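Long-range contact in exonuclease mut-7 homolog (Aedes aegypti, PDB 7JW2), which probably acts as a magnesium-dependent 3'-5' exoribonuclease, the Nibbler protein, that trims the 3' ends of AGO1-bound microRNAs, and is represented here by its EXO domain: residues A[6-17]-A[58-69]. Residues are numbered along the deposited sequence; the frame is centred on the assembly and turned at random.
Sequences RLDESHVHLVDS and WDDVYMIDVMVS
H13, V15 and M63 bury the most surface where strand 12-15, outermost in the chain's mixed sheet, pairs in parallel with strand 61-65 in this RNase H-like exonuclease domain. The pairing starts at H11, whose O accepts from V61 N, and runs to D65 N, which donates to V15 O at 2.9 Å. Between them H13 is gripped through both its backbone N and O: its N reaches V61 O and its O receives M63 N, each at 2.8 Å.

On the sheet face covered by helix 18-28, the H13 and Y62 rings lie side by side and point the same way, near parallel (23°) but slid so far apart that they barely overlap. H13 CD2 sits over one face of the tyrosine, 3.5 Å from Y62 CE2, while V15 CG2 comes to that ring's edge at 4.1 Å from Y62 CD2; the phenol oxygen is held by D27. On the other face M63 bends at chi3 (-71°), bringing its CE against V12 CG1 at 3.6 Å, and its side chain also packs on A186 of helix 179-205.

Just before strand 61-65, D60 ties two histidines together through a single oxygen. H13 NE2 makes an almost straight bond to D60 OD2 (2.8 Å, 176°), on the anti side but tilted out of the carboxylate plane, whereas H11 ND1 reaches D60 OD2 from the opposite face at 3.0 Å. Each ring keeps OD2 close to its own plane, and the two bonds would be expected to stabilise the carboxylate's negative charge. At the far end, water 1 donates to S69 OG and, weakly, to S17 O.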
loop_
_atom_site.group_PDB
_atom_site.type_symbol
_atom_site.label_atom_id
_atom_site.label_comp_id
_atom_site.label_asym_id
_atom_site.label_seq_id
_atom_site.Cartn_x
_atom_site.Cartn_y
_atom_site.Cartn_z
ATOM N N ARG A 6 -18.672 -9.033 16.210
ATOM C CA ARG A 6 -18.048 -8.897 17.520
ATOM C C ARG A 6 -16.899 -7.899 17.539
ATOM O O ARG A 6 -16.487 -7.481 18.628
ATOM C CB ARG A 6 -17.580 -10.261 18.034
ATOM C CG ARG A 6 -16.515 -10.958 17.232
ATOM C CD ARG A 6 -16.283 -12.304 17.893
ATOM N NE ARG A 6 -15.357 -13.176 17.187
ATOM C CZ ARG A 6 -14.040 -13.011 17.183
ATOM N NH1 ARG A 6 -13.495 -11.980 17.821
ATOM N NH2 ARG A 6 -13.262 -13.868 16.534
ATOM N N LEU A 7 -16.399 -7.478 16.383
ATOM C CA LEU A 7 -15.330 -6.490 16.354
ATOM C C LEU A 7 -15.830 -5.119 16.796
ATOM O O LEU A 7 -16.972 -4.727 16.537
ATOM C CB LEU A 7 -14.737 -6.385 14.951
ATOM C CG LEU A 7 -14.158 -7.667 14.367
ATOM C CD1 LEU A 7 -13.595 -7.392 12.973
ATOM C CD2 LEU A 7 -13.083 -8.230 15.280
ATOM N N ASP A 8 -14.947 -4.386 17.467
ATOM C CA ASP A 8 -15.223 -2.996 17.799
ATOM C C ASP A 8 -15.335 -2.166 16.523
ATOM O O ASP A 8 -14.734 -2.488 15.492
ATOM C CB ASP A 8 -14.118 -2.452 18.705
ATOM C CG ASP A 8 -14.216 -0.957 18.916
ATOM O OD1 ASP A 8 -13.158 -0.303 19.007
ATOM O OD2 ASP A 8 -15.348 -0.434 18.994
ATOM N N GLU A 9 -16.122 -1.088 16.600
ATOM C CA GLU A 9 -16.324 -0.223 15.439
ATOM C C GLU A 9 -15.021 0.399 14.953
ATOM O O GLU A 9 -14.902 0.741 13.770
ATOM C CB GLU A 9 -17.336 0.875 15.770
ATOM C CG GLU A 9 -18.778 0.406 15.785
ATOM C CD GLU A 9 -19.698 1.387 16.487
ATOM O OE1 GLU A 9 -20.920 1.126 16.536
ATOM O OE2 GLU A 9 -19.197 2.419 16.989
ATOM N N SER A 10 -14.036 0.567 15.839
ATOM C CA SER A 10 -12.739 1.088 15.423
ATOM C C SER A 10 -11.952 0.101 14.574
ATOM O O SER A 10 -10.895 0.465 14.048
ATOM C CB SER A 10 -11.912 1.478 16.646
ATOM O OG SER A 10 -11.421 0.325 17.303
ATOM N N HIS A 11 -12.431 -1.132 14.431
ATOM C CA HIS A 11 -11.785 -2.126 13.584
ATOM C C HIS A 11 -12.601 -2.422 12.332
ATOM O O HIS A 11 -12.355 -3.428 11.659
ATOM C CB HIS A 11 -11.515 -3.403 14.382
ATOM C CG HIS A 11 -10.426 -3.245 15.395
ATOM N ND1 HIS A 11 -9.091 -3.272 15.057
ATOM C CD2 HIS A 11 -10.471 -3.024 16.731
ATOM C CE1 HIS A 11 -8.359 -3.092 16.142
ATOM N NE2 HIS A 11 -9.173 -2.934 17.171
ATOM N N VAL A 12 -13.571 -1.564 12.018
ATOM C CA VAL A 12 -14.336 -1.615 10.778
ATOM C C VAL A 12 -13.982 -0.364 9.989
ATOM O O VAL A 12 -14.198 0.756 10.469
ATOM C CB VAL A 12 -15.844 -1.692 11.049
ATOM C CG1 VAL A 12 -16.620 -1.699 9.752
ATOM C CG2 VAL A 12 -16.157 -2.926 11.895
ATOM N N HIS A 13 -13.441 -0.543 8.780
ATOM C CA HIS A 13 -12.793 0.539 8.044
ATOM C C HIS A 13 -13.476 0.761 6.705
ATOM O O HIS A 13 -13.542 -0.154 5.880
ATOM C CB HIS A 13 -11.314 0.225 7.821
ATOM C CG HIS A 13 -10.617 -0.267 9.048
ATOM N ND1 HIS A 13 -10.140 0.581 10.026
ATOM C CD2 HIS A 13 -10.333 -1.523 9.467
ATOM C CE1 HIS A 13 -9.583 -0.133 10.989
ATOM N NE2 HIS A 13 -9.684 -1.412 10.672
ATOM N N LEU A 14 -13.966 1.978 6.478
ATOM C CA LEU A 14 -14.461 2.360 5.168
ATOM C C LEU A 14 -13.272 2.871 4.365
ATOM O O LEU A 14 -12.652 3.877 4.730
ATOM C CB LEU A 14 -15.567 3.418 5.260
ATOM C CG LEU A 14 -16.220 3.827 3.931
ATOM C CD1 LEU A 14 -16.910 2.658 3.247
ATOM C CD2 LEU A 14 -17.207 4.992 4.113
ATOM N N VAL A 15 -12.944 2.168 3.290
ATOM C CA VAL A 15 -11.786 2.493 2.466
ATOM C C VAL A 15 -12.291 3.338 1.302
ATOM O O VAL A 15 -12.905 2.821 0.362
ATOM C CB VAL A 15 -11.065 1.226 2.001
ATOM C CG1 VAL A 15 -9.978 1.566 0.984
ATOM C CG2 VAL A 15 -10.465 0.512 3.204
ATOM N N ASP A 16 -12.053 4.657 1.362
ATOM C CA ASP A 16 -12.644 5.573 0.391
ATOM C C ASP A 16 -11.613 6.546 -0.161
ATOM O O ASP A 16 -11.973 7.605 -0.692
ATOM C CB ASP A 16 -13.837 6.330 0.996
ATOM C CG ASP A 16 -13.477 7.118 2.240
ATOM O OD1 ASP A 16 -12.297 7.131 2.640
ATOM O OD2 ASP A 16 -14.393 7.732 2.839
ATOM N N SER A 17 -10.338 6.193 -0.068
ATOM C CA SER A 17 -9.252 7.052 -0.510
ATOM C C SER A 17 -8.037 6.166 -0.751
ATOM O O SER A 17 -7.958 5.033 -0.254
ATOM C CB SER A 17 -8.948 8.135 0.523
ATOM O OG SER A 17 -8.307 7.589 1.657
ATOM N N TRP A 58 -9.623 -11.805 11.055
ATOM C CA TRP A 58 -10.164 -12.015 12.391
ATOM C C TRP A 58 -10.171 -10.741 13.224
ATOM O O TRP A 58 -10.892 -10.673 14.228
ATOM C CB TRP A 58 -9.367 -13.093 13.124
ATOM C CG TRP A 58 -9.732 -14.475 12.722
ATOM C CD1 TRP A 58 -8.938 -15.374 12.088
ATOM C CD2 TRP A 58 -10.994 -15.120 12.920
ATOM N NE1 TRP A 58 -9.617 -16.549 11.893
ATOM C CE2 TRP A 58 -10.888 -16.416 12.381
ATOM C CE3 TRP A 58 -12.202 -14.728 13.503
ATOM C CZ2 TRP A 58 -11.936 -17.321 12.404
ATOM C CZ3 TRP A 58 -13.243 -15.634 13.534
ATOM C CH2 TRP A 58 -13.104 -16.913 12.985
ATOM N N ASP A 59 -9.394 -9.725 12.829
ATOM C CA ASP A 59 -9.211 -8.530 13.641
ATOM C C ASP A 59 -9.791 -7.260 13.042
ATOM O O ASP A 59 -9.971 -6.290 13.778
ATOM C CB ASP A 59 -7.716 -8.295 13.905
ATOM C CG ASP A 59 -7.087 -9.419 14.686
ATOM O OD1 ASP A 59 -7.669 -9.803 15.715
ATOM O OD2 ASP A 59 -6.017 -9.912 14.273
ATOM N N ASP A 60 -10.059 -7.230 11.736
ATOM C CA ASP A 60 -10.473 -6.008 11.059
ATOM C C ASP A 60 -11.357 -6.367 9.876
ATOM O O ASP A 60 -11.180 -7.411 9.244
ATOM C CB ASP A 60 -9.273 -5.185 10.540
ATOM C CG ASP A 60 -8.389 -4.647 11.658
ATOM O OD1 ASP A 60 -7.428 -5.344 12.063
ATOM O OD2 ASP A 60 -8.651 -3.514 12.114
ATOM N N VAL A 61 -12.279 -5.468 9.542
ATOM C CA VAL A 61 -13.037 -5.575 8.303
ATOM C C VAL A 61 -12.827 -4.301 7.504
ATOM O O VAL A 61 -12.961 -3.197 8.046
ATOM C CB VAL A 61 -14.535 -5.814 8.552
ATOM C CG1 VAL A 61 -15.245 -5.983 7.224
ATOM C CG2 VAL A 61 -14.734 -7.054 9.417
ATOM N N TYR A 62 -12.475 -4.460 6.232
ATOM C CA TYR A 62 -12.295 -3.350 5.307
ATOM C C TYR A 62 -13.407 -3.361 4.271
ATOM O O TYR A 62 -13.734 -4.405 3.708
ATOM C CB TYR A 62 -10.938 -3.456 4.610
ATOM C CG TYR A 62 -9.768 -3.456 5.559
ATOM C CD1 TYR A 62 -9.234 -4.649 6.041
ATOM C CD2 TYR A 62 -9.189 -2.270 5.980
ATOM C CE1 TYR A 62 -8.155 -4.649 6.904
ATOM C CE2 TYR A 62 -8.116 -2.267 6.847
ATOM C CZ TYR A 62 -7.611 -3.460 7.308
ATOM O OH TYR A 62 -6.539 -3.463 8.174
ATOM N N MET A 63 -13.972 -2.195 3.996
ATOM C CA MET A 63 -15.029 -2.081 2.997
ATOM C C MET A 63 -14.564 -1.087 1.950
ATOM O O MET A 63 -14.535 0.120 2.222
ATOM C CB MET A 63 -16.338 -1.644 3.645
ATOM C CG MET A 63 -16.789 -2.665 4.669
ATOM S SD MET A 63 -18.352 -2.257 5.446
ATOM C CE MET A 63 -17.884 -0.885 6.462
ATOM N N ILE A 64 -14.168 -1.589 0.777
ATOM C CA ILE A 64 -13.700 -0.716 -0.298
ATOM C C ILE A 64 -14.912 -0.078 -0.966
ATOM O O ILE A 64 -15.746 -0.784 -1.550
ATOM C CB ILE A 64 -12.864 -1.480 -1.335
ATOM C CG1 ILE A 64 -11.716 -2.261 -0.683
ATOM C CG2 ILE A 64 -12.344 -0.498 -2.425
ATOM C CD1 ILE A 64 -11.150 -3.310 -1.630
ATOM N N ASP A 65 -14.998 1.257 -0.896
ATOM C CA ASP A 65 -16.078 2.006 -1.544
ATOM C C ASP A 65 -15.652 2.247 -2.985
ATOM O O ASP A 65 -14.856 3.151 -3.272
ATOM C CB ASP A 65 -16.368 3.313 -0.820
ATOM C CG ASP A 65 -17.587 4.012 -1.376
ATOM O OD1 ASP A 65 -17.905 3.781 -2.554
ATOM O OD2 ASP A 65 -18.225 4.763 -0.621
ATOM N N VAL A 66 -16.146 1.404 -3.890
ATOM C CA VAL A 66 -15.696 1.474 -5.272
ATOM C C VAL A 66 -16.241 2.724 -5.942
ATOM O O VAL A 66 -15.616 3.272 -6.855
ATOM C CB VAL A 66 -16.107 0.190 -6.012
ATOM C CG1 VAL A 66 -15.749 0.270 -7.489
ATOM C CG2 VAL A 66 -15.422 -1.031 -5.356
ATOM N N MET A 67 -17.405 3.199 -5.496
ATOM C CA MET A 67 -18.010 4.380 -6.101
ATOM C C MET A 67 -17.206 5.639 -5.808
ATOM O O MET A 67 -17.085 6.516 -6.671
ATOM C CB MET A 67 -19.444 4.538 -5.595
ATOM C CG MET A 67 -20.400 3.529 -6.179
ATOM S SD MET A 67 -22.087 3.744 -5.554
ATOM C CE MET A 67 -22.486 5.349 -6.211
ATOM N N VAL A 68 -16.654 5.757 -4.603
ATOM C CA VAL A 68 -16.012 6.991 -4.149
ATOM C C VAL A 68 -14.493 6.958 -4.334
ATOM O O VAL A 68 -13.850 8.002 -4.508
ATOM C CB VAL A 68 -16.384 7.260 -2.677
ATOM C CG1 VAL A 68 -15.643 8.474 -2.126
ATOM C CG2 VAL A 68 -17.896 7.460 -2.539
ATOM N N SER A 69 -13.894 5.763 -4.317
ATOM C CA SER A 69 -12.445 5.673 -4.154
ATOM C C SER A 69 -11.670 6.063 -5.412
ATOM O O SER A 69 -10.516 6.488 -5.301
ATOM C CB SER A 69 -12.062 4.252 -3.753
ATOM O OG SER A 69 -12.373 4.013 -2.398
HETATM O O HOH W 1 -9.814 3.574 -1.673
#